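Local atomic coordinates of dihydroorotase (PDB entry 7CA0), a protein that catalyses the zinc-dependent conversion of N-carbamoyl-L-aspartate to dihydroorotate, the third step of de novo pyrimidine biosynthesis. Residues H16-A21 with D258-P263; D113-S118 with G138-V143; N131-L136 with N173-L178. All blocks are in the same frame, centred on the assembly; numbering follows the deposited sequence.

Contact 1 (H16-A21 with D258-P263); sequences HVREGA and DSAPHP. With ZN (zinc ion), chain E; FOT (5-fluoro-2,6-dioxo-1,2,3,6-tetrahydropyrimidine-4-carboxylic acid), chain G.
His16 meets the loop 258-263 through both its backbone and its ring. Its N donates to Ser259 O at 3.1 Å. At the far end of the side chain NE2 binds a zinc ion at 2.1 Å, and Asp258 OD1 binds the same ion at 2.1 Å. The metal therefore joins the two residues, whose ring and carboxylate planes stand 62° apart. One face of the imidazole carries N3 and O2 of the bound 5-fluoroorotate, while ND1 has a weak hydrogen bond to Asn43. His16 O packs against Pro261 CD.

Two residues on, the Arg18 chain bends at chi2 (-52°), and its guanidinium takes hold of Pro261 O side-on. NE reaches this oxygen at 2.8 Å in the carbonyl plane; NH2 reaches Pro261 O at 2.7 Å from well above that plane. This double grip fixes the rotation of the guanidinium. NH1 is thereby turned to O2 of the ligand, and NH2 lies over a face of the His262 ring, whose NE2 donates to ligand O6. Both ligand bonds are modelled very short, so their exact lengths are doubtful. With His14 completing the His-x-His pair on this zinc, the arrangement is the metal-and-ligand site of a binuclear amidohydrolase TIM barrel, where the substrate probably also binds.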
ATOM      1  N   HIS A  16      21.679  -3.886  -6.069  1.00 45.91           N
ATOM      2  CA  HIS A  16      21.804  -4.858  -4.995  1.00 43.44           C
ATOM      3  C   HIS A  16      22.037  -6.245  -5.560  1.00 47.95           C
ATOM      4  O   HIS A  16      21.238  -6.726  -6.369  1.00 50.00           O
ATOM      5  CB  HIS A  16      20.550  -4.880  -4.122  1.00 51.23           C
ATOM      6  CG  HIS A  16      20.314  -3.606  -3.385  1.00 49.66           C
ATOM      7  ND1 HIS A  16      20.701  -3.428  -2.075  1.00 49.04           N
ATOM      8  CD2 HIS A  16      19.751  -2.440  -3.775  1.00 50.80           C
ATOM      9  CE1 HIS A  16      20.387  -2.203  -1.690  1.00 49.49           C
ATOM     10  NE2 HIS A  16      19.805  -1.584  -2.700  1.00 49.29           N
ATOM     11  N   VAL A  17      23.122  -6.904  -5.160  1.00 49.63           N
ATOM     12  CA  VAL A  17      23.392  -8.250  -5.744  1.00 49.31           C
ATOM     13  C   VAL A  17      23.482  -9.319  -4.663  1.00 49.61           C
ATOM     14  O   VAL A  17      23.871 -10.419  -4.991  1.00 61.01           O
ATOM     15  CB  VAL A  17      24.695  -8.256  -6.564  1.00 30.00           C
ATOM     16  CG1 VAL A  17      25.013  -9.662  -7.049  1.00 30.00           C
ATOM     17  CG2 VAL A  17      24.591  -7.291  -7.736  1.00 30.00           C
ATOM     18  N   ARG A  18      23.221  -8.959  -3.411  1.00 54.36           N
ATOM     19  CA  ARG A  18      23.188  -9.894  -2.254  1.00 49.96           C
ATOM     20  C   ARG A  18      24.501 -10.665  -2.120  1.00 56.90           C
ATOM     21  O   ARG A  18      25.559 -10.092  -2.342  1.00 63.10           O
ATOM     22  CB  ARG A  18      22.025 -10.881  -2.361  1.00 30.00           C
ATOM     23  CG  ARG A  18      20.684 -10.248  -2.680  1.00 30.00           C
ATOM     24  CD  ARG A  18      20.299  -9.100  -1.782  1.00 30.00           C
ATOM     25  NE  ARG A  18      18.940  -8.688  -2.039  1.00 30.00           N
ATOM     26  CZ  ARG A  18      18.414  -7.545  -1.664  1.00 30.00           C
ATOM     27  NH1 ARG A  18      19.129  -6.672  -0.991  1.00 30.00           N
ATOM     28  NH2 ARG A  18      17.166  -7.279  -1.959  1.00 30.00           N
ATOM     29  N   GLU A  19      24.398 -11.911  -1.678  1.00 47.52           N
ATOM     30  CA  GLU A  19      25.547 -12.823  -1.513  1.00 51.12           C
ATOM     31  C   GLU A  19      25.094 -14.242  -1.847  1.00 53.81           C
ATOM     32  O   GLU A  19      23.964 -14.427  -2.270  1.00 56.30           O
ATOM     33  CB  GLU A  19      25.979 -12.839  -0.055  1.00 53.08           C
ATOM     34  CG  GLU A  19      26.944 -11.744   0.322  1.00 58.87           C
ATOM     35  CD  GLU A  19      27.350 -11.787   1.782  1.00 72.82           C
ATOM     36  OE1 GLU A  19      26.501 -11.482   2.640  1.00 70.61           O
ATOM     37  OE2 GLU A  19      28.511 -12.132   2.058  1.00 68.77           O
ATOM     38  N   GLY A  20      26.004 -15.207  -1.785  1.00 49.59           N
ATOM     39  CA  GLY A  20      25.686 -16.603  -1.969  1.00 42.89           C
ATOM     40  C   GLY A  20      25.029 -16.889  -3.298  1.00 57.89           C
ATOM     41  O   GLY A  20      25.299 -16.235  -4.316  1.00 63.28           O
ATOM     42  N   ALA A  21      24.099 -17.849  -3.279  1.00 55.29           N
ATOM     43  CA  ALA A  21      23.493 -18.327  -4.518  1.00 61.49           C
ATOM     44  C   ALA A  21      22.700 -17.228  -5.214  1.00 54.17           C
ATOM     45  O   ALA A  21      22.649 -17.176  -6.448  1.00 54.38           O
ATOM     46  CB  ALA A  21      22.602 -19.530  -4.222  1.00 65.39           C
ATOM     47  N   ASP A 258      17.968   0.480  -8.348  1.00 47.29           N
ATOM     48  CA  ASP A 258      17.597  -0.118  -7.071  1.00 46.42           C
ATOM     49  C   ASP A 258      17.004  -1.501  -7.290  1.00 55.22           C
ATOM     50  O   ASP A 258      16.100  -1.948  -6.567  1.00 52.56           O
ATOM     51  CB  ASP A 258      16.628   0.775  -6.302  1.00 48.01           C
ATOM     52  CG  ASP A 258      16.368   0.283  -4.903  1.00 51.02           C
ATOM     53  OD1 ASP A 258      17.285  -0.352  -4.319  1.00 48.89           O
ATOM     54  OD2 ASP A 258      15.234   0.502  -4.404  1.00 48.35           O
ATOM     55  N   SER A 259      17.536  -2.211  -8.281  1.00 53.66           N
ATOM     56  CA  SER A 259      17.151  -3.603  -8.429  1.00 50.49           C
ATOM     57  C   SER A 259      17.520  -4.326  -7.146  1.00 48.98           C
ATOM     58  O   SER A 259      18.688  -4.320  -6.742  1.00 49.88           O
ATOM     59  CB  SER A 259      17.835  -4.235  -9.636  1.00 45.91           C
ATOM     60  OG  SER A 259      17.484  -5.605  -9.765  1.00 44.04           O
ATOM     61  N   ALA A 260      16.507  -4.905  -6.495  1.00 48.88           N
ATOM     62  CA  ALA A 260      16.583  -5.474  -5.150  1.00 45.11           C
ATOM     63  C   ALA A 260      15.989  -6.878  -5.173  1.00 48.42           C
ATOM     64  O   ALA A 260      14.772  -7.046  -5.008  1.00 50.60           O
ATOM     65  CB  ALA A 260      15.837  -4.603  -4.144  1.00 43.64           C
ATOM     66  N   PRO A 261      16.799  -7.903  -5.439  1.00 49.56           N
ATOM     67  CA  PRO A 261      16.251  -9.268  -5.540  1.00 49.03           C
ATOM     68  C   PRO A 261      15.862  -9.838  -4.179  1.00 49.30           C
ATOM     69  O   PRO A 261      16.572  -9.667  -3.184  1.00 46.08           O
ATOM     70  CB  PRO A 261      17.392 -10.072  -6.178  1.00 49.15           C
ATOM     71  CG  PRO A 261      18.639  -9.271  -5.929  1.00 50.04           C
ATOM     72  CD  PRO A 261      18.256  -7.843  -5.675  1.00 49.62           C
ATOM     73  N   HIS A 262      14.681 -10.472  -4.138  1.00 43.46           N
ATOM     74  CA  HIS A 262      14.179 -11.256  -3.015  1.00 46.96           C
ATOM     75  C   HIS A 262      13.573 -12.543  -3.555  1.00 53.21           C
ATOM     76  O   HIS A 262      12.876 -12.514  -4.583  1.00 57.61           O
ATOM     77  CB  HIS A 262      13.106 -10.497  -2.207  1.00 48.46           C
ATOM     78  CG  HIS A 262      13.654  -9.368  -1.388  1.00 39.90           C
ATOM     79  ND1 HIS A 262      14.180  -9.552  -0.130  1.00 38.89           N
ATOM     80  CD2 HIS A 262      13.781  -8.050  -1.659  1.00 39.69           C
ATOM     81  CE1 HIS A 262      14.614  -8.395   0.342  1.00 43.40           C
ATOM     82  NE2 HIS A 262      14.382  -7.467  -0.567  1.00 51.45           N
ATOM     83  N   PRO A 263      13.788 -13.677  -2.896  1.00 48.65           N
ATOM     84  CA  PRO A 263      13.104 -14.895  -3.340  1.00 51.98           C
ATOM     85  C   PRO A 263      11.597 -14.727  -3.200  1.00 51.62           C
ATOM     86  O   PRO A 263      11.109 -13.995  -2.336  1.00 51.56           O
ATOM     87  CB  PRO A 263      13.667 -15.994  -2.420  1.00 50.47           C
ATOM     88  CG  PRO A 263      14.352 -15.282  -1.301  1.00 49.05           C
ATOM     89  CD  PRO A 263      14.721 -13.917  -1.776  1.00 43.41           C
TER
HETATM   90 ZN    ZN E 401      18.619   0.100  -2.736  1.00 60.93          ZN
HETATM   91  C2  FOT G 403      17.569  -3.915  -0.501  0.77 48.59           C
HETATM   92  C6  FOT G 403      15.371  -4.267  -0.792  0.77 53.79           C
HETATM   93  C5  FOT G 403      15.156  -2.885  -0.902  0.77 49.45           C
HETATM   94  O2  FOT G 403      18.612  -4.411  -0.322  0.77 56.91           O
HETATM   95  N3  FOT G 403      17.485  -2.548  -0.598  0.77 52.99           N
HETATM   96  N1  FOT G 403      16.545  -4.782  -0.594  0.77 43.24           N
HETATM   97  O6  FOT G 403      14.549  -5.111  -0.872  0.77 58.46           O
HETATM   98  F5  FOT G 403      13.933  -2.325  -1.126  0.77 51.04           F
HETATM   99  C4  FOT G 403      16.313  -1.982  -0.793  0.77 51.62           C
HETATM  100  C41 FOT G 403      16.165  -0.447  -0.896  0.77 47.84           C
HETATM  101  O42 FOT G 403      16.997   0.332  -0.386  0.77 50.99           O
HETATM  102  O41 FOT G 403      15.208   0.097  -1.491  0.77 52.80           O
HETATM  103  O   HOH W   1      19.529  -6.828  -9.025  1.00 48.43           O

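Contact 2 (D113-S118 with G138-V143); sequences DPNDFS and GEKPSV
Pro114 brings its CG against Pro141 CD at 3.5 Å, the two rings reaching toward each other, and on its flank Pro114 CG lies 4.0 Å from Lys140 CG. From there the lysine runs past the proline, bent at chi3 and again at chi4 (57°), which carries its amine round to the amide of Asn115. The two side chains cross at about a right angle, and NZ makes a weak hydrogen bond of 2.9 Å to Asn115 OD1. Pro114 O lies farther off, 3.6 Å from Lys140 NZ. Shortening Lys140 to an alanine is likely to leave Asn115 OD1 without this donor and to remove the CG that lies beside the Pro114 ring.

Asn115 is itself positioned by an Asx turn: its N donates to Asp113 OD1 at 2.8 Å, inside a type I turn from Asp113 to Asp116. Behind the turn, Pro114 CA rests over one face of the Phe117 ring, which packs on helix 161-170. On the other segment Glu139 turns away from this contact, toward the metals, and bonds His137, which probably binds the second zinc as in relatives. Two loops thus meet on the outer side of the C-terminal end of the strands, the end where a TIM barrel carries its active site.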
ATOM      1  N   ASP A 113      19.875   7.215  12.831  1.00 68.36           N
ATOM      2  CA  ASP A 113      18.742   8.098  13.062  1.00 67.86           C
ATOM      3  C   ASP A 113      19.024   9.389  12.306  1.00 73.16           C
ATOM      4  O   ASP A 113      19.979  10.104  12.660  1.00 72.15           O
ATOM      5  CB  ASP A 113      18.561   8.361  14.552  1.00 68.05           C
ATOM      6  CG  ASP A 113      17.716   9.586  14.847  1.00 73.78           C
ATOM      7  OD1 ASP A 113      16.904  10.003  13.991  1.00 68.52           O
ATOM      8  OD2 ASP A 113      17.845  10.110  15.975  1.00 73.82           O
ATOM      9  N   PRO A 114      18.240   9.737  11.280  1.00 74.77           N
ATOM     10  CA  PRO A 114      18.514  10.952  10.502  1.00 74.58           C
ATOM     11  C   PRO A 114      18.069  12.241  11.171  1.00 70.32           C
ATOM     12  O   PRO A 114      18.129  13.298  10.535  1.00 69.09           O
ATOM     13  CB  PRO A 114      17.728  10.711   9.203  1.00 67.65           C
ATOM     14  CG  PRO A 114      16.581   9.880   9.623  1.00 67.86           C
ATOM     15  CD  PRO A 114      17.088   8.989  10.740  1.00 71.36           C
ATOM     16  N   ASN A 115      17.612  12.183  12.419  1.00 72.82           N
ATOM     17  CA  ASN A 115      17.412  13.400  13.182  1.00 76.01           C
ATOM     18  C   ASN A 115      18.663  13.827  13.924  1.00 76.07           C
ATOM     19  O   ASN A 115      18.707  14.946  14.443  1.00 80.07           O
ATOM     20  CB  ASN A 115      16.272  13.209  14.182  1.00 71.46           C
ATOM     21  CG  ASN A 115      14.945  13.151  13.509  1.00 67.59           C
ATOM     22  OD1 ASN A 115      14.860  13.353  12.306  1.00 72.61           O
ATOM     23  ND2 ASN A 115      13.900  12.847  14.261  1.00 73.81           N
ATOM     24  N   ASP A 116      19.683  12.980  13.981  1.00 71.98           N
ATOM     25  CA  ASP A 116      20.974  13.371  14.540  1.00 77.55           C
ATOM     26  C   ASP A 116      22.086  12.847  13.621  1.00 77.63           C
ATOM     27  O   ASP A 116      22.644  11.776  13.839  1.00 69.10           O
ATOM     28  CB  ASP A 116      21.115  12.861  15.958  1.00 80.50           C
ATOM     29  CG  ASP A 116      22.004  13.746  16.789  1.00 79.07           C
ATOM     30  OD1 ASP A 116      23.218  13.823  16.478  1.00 81.35           O
ATOM     31  OD2 ASP A 116      21.481  14.387  17.725  1.00 77.43           O
ATOM     32  N   PHE A 117      22.372  13.570  12.541  1.00 78.25           N
ATOM     33  CA  PHE A 117      23.439  13.195  11.605  1.00 75.66           C
ATOM     34  C   PHE A 117      24.801  13.630  12.081  1.00 79.33           C
ATOM     35  O   PHE A 117      25.836  13.178  11.548  1.00 75.11           O
ATOM     36  CB  PHE A 117      23.196  13.807  10.245  1.00 74.55           C
ATOM     37  CG  PHE A 117      22.450  12.925   9.313  1.00 74.10           C
ATOM     38  CD1 PHE A 117      22.880  11.631   9.071  1.00 76.78           C
ATOM     39  CD2 PHE A 117      21.337  13.401   8.639  1.00 68.22           C
ATOM     40  CE1 PHE A 117      22.195  10.812   8.183  1.00 68.09           C
ATOM     41  CE2 PHE A 117      20.654  12.587   7.750  1.00 65.95           C
ATOM     42  CZ  PHE A 117      21.086  11.297   7.523  1.00 70.38           C
ATOM     43  N   SER A 118      24.750  14.490  13.097  1.00 82.74           N
ATOM     44  CA  SER A 118      25.902  15.137  13.769  1.00 82.51           C
ATOM     45  C   SER A 118      26.968  14.102  14.103  1.00 83.70           C
ATOM     46  O   SER A 118      28.137  14.348  13.804  1.00 83.59           O
ATOM     47  CB  SER A 118      25.425  15.773  15.029  1.00 81.40           C
ATOM     48  OG  SER A 118      24.965  14.769  15.916  1.00 85.02           O
ATOM     49  N   GLY A 138      16.745   8.684   1.338  1.00 57.01           N
ATOM     50  CA  GLY A 138      16.131   9.841   1.959  1.00 54.91           C
ATOM     51  C   GLY A 138      14.734   9.614   2.504  1.00 51.80           C
ATOM     52  O   GLY A 138      13.757  10.073   1.906  1.00 56.49           O
ATOM     53  N   GLU A 139      14.618   8.905   3.625  1.00 46.42           N
ATOM     54  CA  GLU A 139      13.335   8.713   4.291  1.00 52.76           C
ATOM     55  C   GLU A 139      13.503   8.792   5.805  1.00 56.25           C
ATOM     56  O   GLU A 139      14.323   8.073   6.380  1.00 56.83           O
ATOM     57  CB  GLU A 139      12.723   7.362   3.906  1.00 50.95           C
ATOM     58  CG  GLU A 139      12.063   7.324   2.536  1.00 45.67           C
ATOM     59  CD  GLU A 139      11.216   6.102   2.376  1.00 47.44           C
ATOM     60  OE1 GLU A 139      11.795   5.011   2.162  1.00 49.52           O
ATOM     61  OE2 GLU A 139       9.979   6.218   2.494  1.00 48.25           O
ATOM     62  N   LYS A 140      12.712   9.634   6.454  1.00 57.20           N
ATOM     63  CA  LYS A 140      12.745   9.573   7.909  1.00 55.08           C
ATOM     64  C   LYS A 140      11.933   8.383   8.416  1.00 55.13           C
ATOM     65  O   LYS A 140      10.874   8.070   7.860  1.00 52.89           O
ATOM     66  CB  LYS A 140      12.217  10.858   8.518  1.00 56.56           C
ATOM     67  CG  LYS A 140      13.296  11.902   8.735  1.00 61.23           C
ATOM     68  CD  LYS A 140      12.651  13.255   8.874  1.00 66.05           C
ATOM     69  CE  LYS A 140      13.322  14.117   9.907  1.00 65.86           C
ATOM     70  NZ  LYS A 140      14.761  14.290   9.610  1.00 70.82           N
ATOM     71  N   PRO A 141      12.399   7.728   9.478  1.00 53.39           N
ATOM     72  CA  PRO A 141      11.598   6.682  10.124  1.00 49.67           C
ATOM     73  C   PRO A 141      10.222   7.188  10.531  1.00 54.50           C
ATOM     74  O   PRO A 141       9.998   8.388  10.711  1.00 61.88           O
ATOM     75  CB  PRO A 141      12.440   6.290  11.342  1.00 52.70           C
ATOM     76  CG  PRO A 141      13.849   6.636  10.959  1.00 53.42           C
ATOM     77  CD  PRO A 141      13.720   7.887  10.112  1.00 57.84           C
ATOM     78  N   SER A 142       9.276   6.262  10.593  1.00 53.57           N
ATOM     79  CA  SER A 142       7.894   6.616  10.882  1.00 57.04           C
ATOM     80  C   SER A 142       7.695   6.983  12.352  1.00 62.19           C
ATOM     81  O   SER A 142       8.381   6.480  13.251  1.00 57.80           O
ATOM     82  CB  SER A 142       6.965   5.469  10.498  1.00 56.64           C
ATOM     83  OG  SER A 142       6.812   5.399   9.091  1.00 63.97           O
ATOM     84  N   VAL A 143       6.794   7.940  12.572  1.00 66.70           N
ATOM     85  CA  VAL A 143       6.397   8.380  13.905  1.00 66.74           C
ATOM     86  C   VAL A 143       4.945   8.845  13.922  1.00 71.28           C
ATOM     87  O   VAL A 143       4.539   9.695  13.119  1.00 72.13           O
ATOM     88  CB  VAL A 143       7.351   9.481  14.408  1.00 67.81           C
ATOM     89  CG1 VAL A 143       7.380  10.627  13.444  1.00 60.39           C
ATOM     90  CG2 VAL A 143       6.878   9.996  15.756  1.00 71.65           C
TER

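Contact 3 (N131-L136 with N173-L178); sequences NLVLNL and NLKIIL
Leu134 is held by Lys175 and Ile177 in a parallel ladder. Its N donates to Lys175 O at 2.8 Å, and its own O accepts from Ile177 N at 2.9 Å, so Leu134 bonds to the residues on either side of its partner Ile176. Leu136 N donates to Ile177 O at 2.9 Å. The axes of strands 133-136 and 175-178 approach to 4.6 Å and are inclined at 18°.

On one face Leu134 and Ile176 lie side by side, CB to CG1 at 3.7 Å. Leu134 also brings CD2 to 3.8 Å from Leu174 CD2, its CG lying opposite the backbone N (chi1 177°). Leu136 comes in obliquely, its CD1 3.6 Å from Ile176 CG2. The opposite face mixes apolar and polar groups: Val133 CG1 packs on Lys175 CB, and Asn135 runs alongside Ile177, ND2 to CD1 at 3.7 Å. Asn131, the residue just after helix 121-130 and the positive-phi residue of its Schellman motif, leans its OD1 against the CE end of Lys175.

The buried polar ends are satisfied farther out. Asn135 ND2 bonds Glu179 and Tyr312, and Lys175 NZ bonds the carbonyl of Phe311. This is the beta-alpha-beta crossover of the barrel, with helix 161-170 connecting the strands. Strand 175-178 pairs in parallel with strand 205-209, and strand 133-136 makes backbone bonds to Val97 and Cys99. Helix 161-170 packs on Leu136, Ile176 and Leu178, while helix 121-130 covers Leu134 and Leu174; helix 300-312 lies against Val133 and Ile177 on the other face.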
ATOM      1  N   ASN A 131      36.860  12.822  -1.771  1.00 76.26           N
ATOM      2  CA  ASN A 131      35.987  12.923  -2.949  1.00 76.24           C
ATOM      3  C   ASN A 131      35.106  11.680  -3.126  1.00 73.89           C
ATOM      4  O   ASN A 131      34.804  11.259  -4.247  1.00 74.16           O
ATOM      5  CB  ASN A 131      36.799  13.207  -4.218  1.00 72.04           C
ATOM      6  CG  ASN A 131      35.941  13.764  -5.342  1.00 83.06           C
ATOM      7  OD1 ASN A 131      34.731  13.924  -5.190  1.00 75.48           O
ATOM      8  ND2 ASN A 131      36.568  14.062  -6.475  1.00 84.43           N
ATOM      9  N   LEU A 132      34.690  11.084  -2.019  1.00 69.43           N
ATOM     10  CA  LEU A 132      33.748   9.977  -2.040  1.00 70.14           C
ATOM     11  C   LEU A 132      32.320  10.525  -2.092  1.00 74.21           C
ATOM     12  O   LEU A 132      32.067  11.672  -1.708  1.00 75.90           O
ATOM     13  CB  LEU A 132      33.952   9.096  -0.801  1.00 65.69           C
ATOM     14  CG  LEU A 132      35.286   8.333  -0.665  1.00 69.09           C
ATOM     15  CD1 LEU A 132      35.343   7.476   0.599  1.00 64.24           C
ATOM     16  CD2 LEU A 132      35.554   7.454  -1.881  1.00 65.69           C
ATOM     17  N   VAL A 133      31.375   9.711  -2.629  1.00 66.02           N
ATOM     18  CA  VAL A 133      29.971  10.118  -2.734  1.00 65.95           C
ATOM     19  C   VAL A 133      29.188   9.643  -1.517  1.00 63.75           C
ATOM     20  O   VAL A 133      29.403   8.542  -0.990  1.00 61.93           O
ATOM     21  CB  VAL A 133      29.313   9.621  -4.037  1.00 61.51           C
ATOM     22  CG1 VAL A 133      29.880  10.336  -5.227  1.00 62.90           C
ATOM     23  CG2 VAL A 133      29.544   8.137  -4.195  1.00 61.65           C
ATOM     24  N   LEU A 134      28.308  10.510  -1.037  1.00 63.05           N
ATOM     25  CA  LEU A 134      27.372  10.181   0.027  1.00 57.23           C
ATOM     26  C   LEU A 134      26.042   9.817  -0.614  1.00 61.18           C
ATOM     27  O   LEU A 134      25.330  10.692  -1.119  1.00 57.07           O
ATOM     28  CB  LEU A 134      27.215  11.358   0.986  1.00 60.68           C
ATOM     29  CG  LEU A 134      26.213  11.210   2.121  1.00 61.81           C
ATOM     30  CD1 LEU A 134      26.506   9.944   2.908  1.00 60.80           C
ATOM     31  CD2 LEU A 134      26.217  12.440   3.016  1.00 58.75           C
ATOM     32  N   ASN A 135      25.704   8.528  -0.594  1.00 65.68           N
ATOM     33  CA  ASN A 135      24.413   8.068  -1.088  1.00 59.25           C
ATOM     34  C   ASN A 135      23.437   8.051   0.075  1.00 54.49           C
ATOM     35  O   ASN A 135      23.763   7.530   1.144  1.00 56.20           O
ATOM     36  CB  ASN A 135      24.518   6.684  -1.725  1.00 55.76           C
ATOM     37  CG  ASN A 135      25.690   6.568  -2.683  1.00 58.22           C
ATOM     38  OD1 ASN A 135      26.801   6.215  -2.282  1.00 56.53           O
ATOM     39  ND2 ASN A 135      25.442   6.846  -3.960  1.00 56.90           N
ATOM     40  N   LEU A 136      22.265   8.658  -0.124  1.00 50.11           N
ATOM     41  CA  LEU A 136      21.245   8.792   0.908  1.00 54.33           C
ATOM     42  C   LEU A 136      19.972   8.059   0.506  1.00 52.81           C
ATOM     43  O   LEU A 136      19.399   8.348  -0.547  1.00 51.41           O
ATOM     44  CB  LEU A 136      20.926  10.266   1.155  1.00 57.25           C
ATOM     45  CG  LEU A 136      22.060  11.186   1.592  1.00 59.23           C
ATOM     46  CD1 LEU A 136      21.522  12.621   1.722  1.00 46.34           C
ATOM     47  CD2 LEU A 136      22.712  10.680   2.898  1.00 56.62           C
ATOM     48  N   ASN A 173      31.218  20.752  -0.699  1.00 84.21           N
ATOM     49  CA  ASN A 173      32.024  20.082  -1.715  1.00 87.13           C
ATOM     50  C   ASN A 173      31.799  18.577  -1.759  1.00 80.91           C
ATOM     51  O   ASN A 173      32.310  17.914  -2.667  1.00 76.71           O
ATOM     52  CB  ASN A 173      33.516  20.363  -1.478  1.00 76.95           C
ATOM     53  CG  ASN A 173      33.816  21.841  -1.414  1.00 86.31           C
ATOM     54  OD1 ASN A 173      33.551  22.584  -2.368  1.00 83.88           O
ATOM     55  ND2 ASN A 173      34.348  22.288  -0.277  1.00 83.88           N
ATOM     56  N   LEU A 174      31.038  18.037  -0.814  1.00 78.12           N
ATOM     57  CA  LEU A 174      30.724  16.618  -0.802  1.00 76.87           C
ATOM     58  C   LEU A 174      29.708  16.298  -1.888  1.00 73.28           C
ATOM     59  O   LEU A 174      28.667  16.952  -1.987  1.00 79.01           O
ATOM     60  CB  LEU A 174      30.182  16.235   0.577  1.00 71.67           C
ATOM     61  CG  LEU A 174      29.780  14.797   0.885  1.00 69.27           C
ATOM     62  CD1 LEU A 174      30.988  13.862   0.798  1.00 70.12           C
ATOM     63  CD2 LEU A 174      29.138  14.742   2.255  1.00 60.08           C
ATOM     64  N   LYS A 175      30.019  15.318  -2.733  1.00 71.77           N
ATOM     65  CA  LYS A 175      29.021  14.828  -3.679  1.00 69.36           C
ATOM     66  C   LYS A 175      28.004  13.955  -2.947  1.00 67.93           C
ATOM     67  O   LYS A 175      28.368  12.935  -2.350  1.00 62.31           O
ATOM     68  CB  LYS A 175      29.692  14.053  -4.809  1.00 66.62           C
ATOM     69  CG  LYS A 175      30.155  14.934  -5.956  1.00 67.89           C
ATOM     70  CD  LYS A 175      30.753  14.119  -7.103  1.00 70.98           C
ATOM     71  CE  LYS A 175      32.188  13.693  -6.797  1.00 76.43           C
ATOM     72  NZ  LYS A 175      32.794  12.782  -7.815  1.00 75.04           N
ATOM     73  N   ILE A 176      26.726  14.336  -3.034  1.00 69.03           N
ATOM     74  CA  ILE A 176      25.627  13.679  -2.331  1.00 60.61           C
ATOM     75  C   ILE A 176      24.554  13.322  -3.348  1.00 58.44           C
ATOM     76  O   ILE A 176      24.220  14.134  -4.219  1.00 62.13           O
ATOM     77  CB  ILE A 176      25.039  14.570  -1.221  1.00 64.95           C
ATOM     78  CG1 ILE A 176      26.024  14.714  -0.063  1.00 66.81           C
ATOM     79  CG2 ILE A 176      23.740  13.991  -0.695  1.00 58.97           C
ATOM     80  CD1 ILE A 176      25.531  15.628   1.039  1.00 64.41           C
ATOM     81  N   ILE A 177      24.022  12.109  -3.246  1.00 55.89           N
ATOM     82  CA  ILE A 177      22.924  11.652  -4.087  1.00 53.64           C
ATOM     83  C   ILE A 177      21.718  11.338  -3.216  1.00 52.34           C
ATOM     84  O   ILE A 177      21.825  10.589  -2.237  1.00 50.98           O
ATOM     85  CB  ILE A 177      23.314  10.411  -4.905  1.00 56.44           C
ATOM     86  CG1 ILE A 177      24.428  10.748  -5.897  1.00 53.46           C
ATOM     87  CG2 ILE A 177      22.068   9.804  -5.579  1.00 48.58           C
ATOM     88  CD1 ILE A 177      25.068   9.519  -6.514  1.00 49.96           C
ATOM     89  N   LEU A 178      20.578  11.931  -3.561  1.00 48.90           N
ATOM     90  CA  LEU A 178      19.283  11.438  -3.101  1.00 49.84           C
ATOM     91  C   LEU A 178      18.896  10.252  -3.988  1.00 45.90           C
ATOM     92  O   LEU A 178      18.489  10.427  -5.134  1.00 51.84           O
ATOM     93  CB  LEU A 178      18.248  12.561  -3.148  1.00 46.10           C
ATOM     94  CG  LEU A 178      16.867  12.273  -2.549  1.00 50.77           C
ATOM     95  CD1 LEU A 178      16.964  11.584  -1.191  1.00 45.00           C
ATOM     96  CD2 LEU A 178      16.013  13.532  -2.474  1.00 44.95           C
TER

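Contacts 1 and 3 are buried and lie on opposite sides of the chain's centre, whereas contact 2 is partly buried and farther out, its centre about 20 Å from the centre of the chain. Contact 3 is barrel wall, built of backbone bonds and aliphatic packing; contact 1 lies at the metal and ligand site, held by zinc and an arginine whose two nitrogens share one carbonyl oxygen; contact 2 relies on proline packing and one weak bond. Contacts 2 and 3 share elements: strand 133-136 runs on through His137 into loop 138-143, and Gly138 CA touches Leu178 CD1 at 3.7 Å. Contact 1 touches neither, yet it joins residues far apart in sequence, and both others lie between its segments.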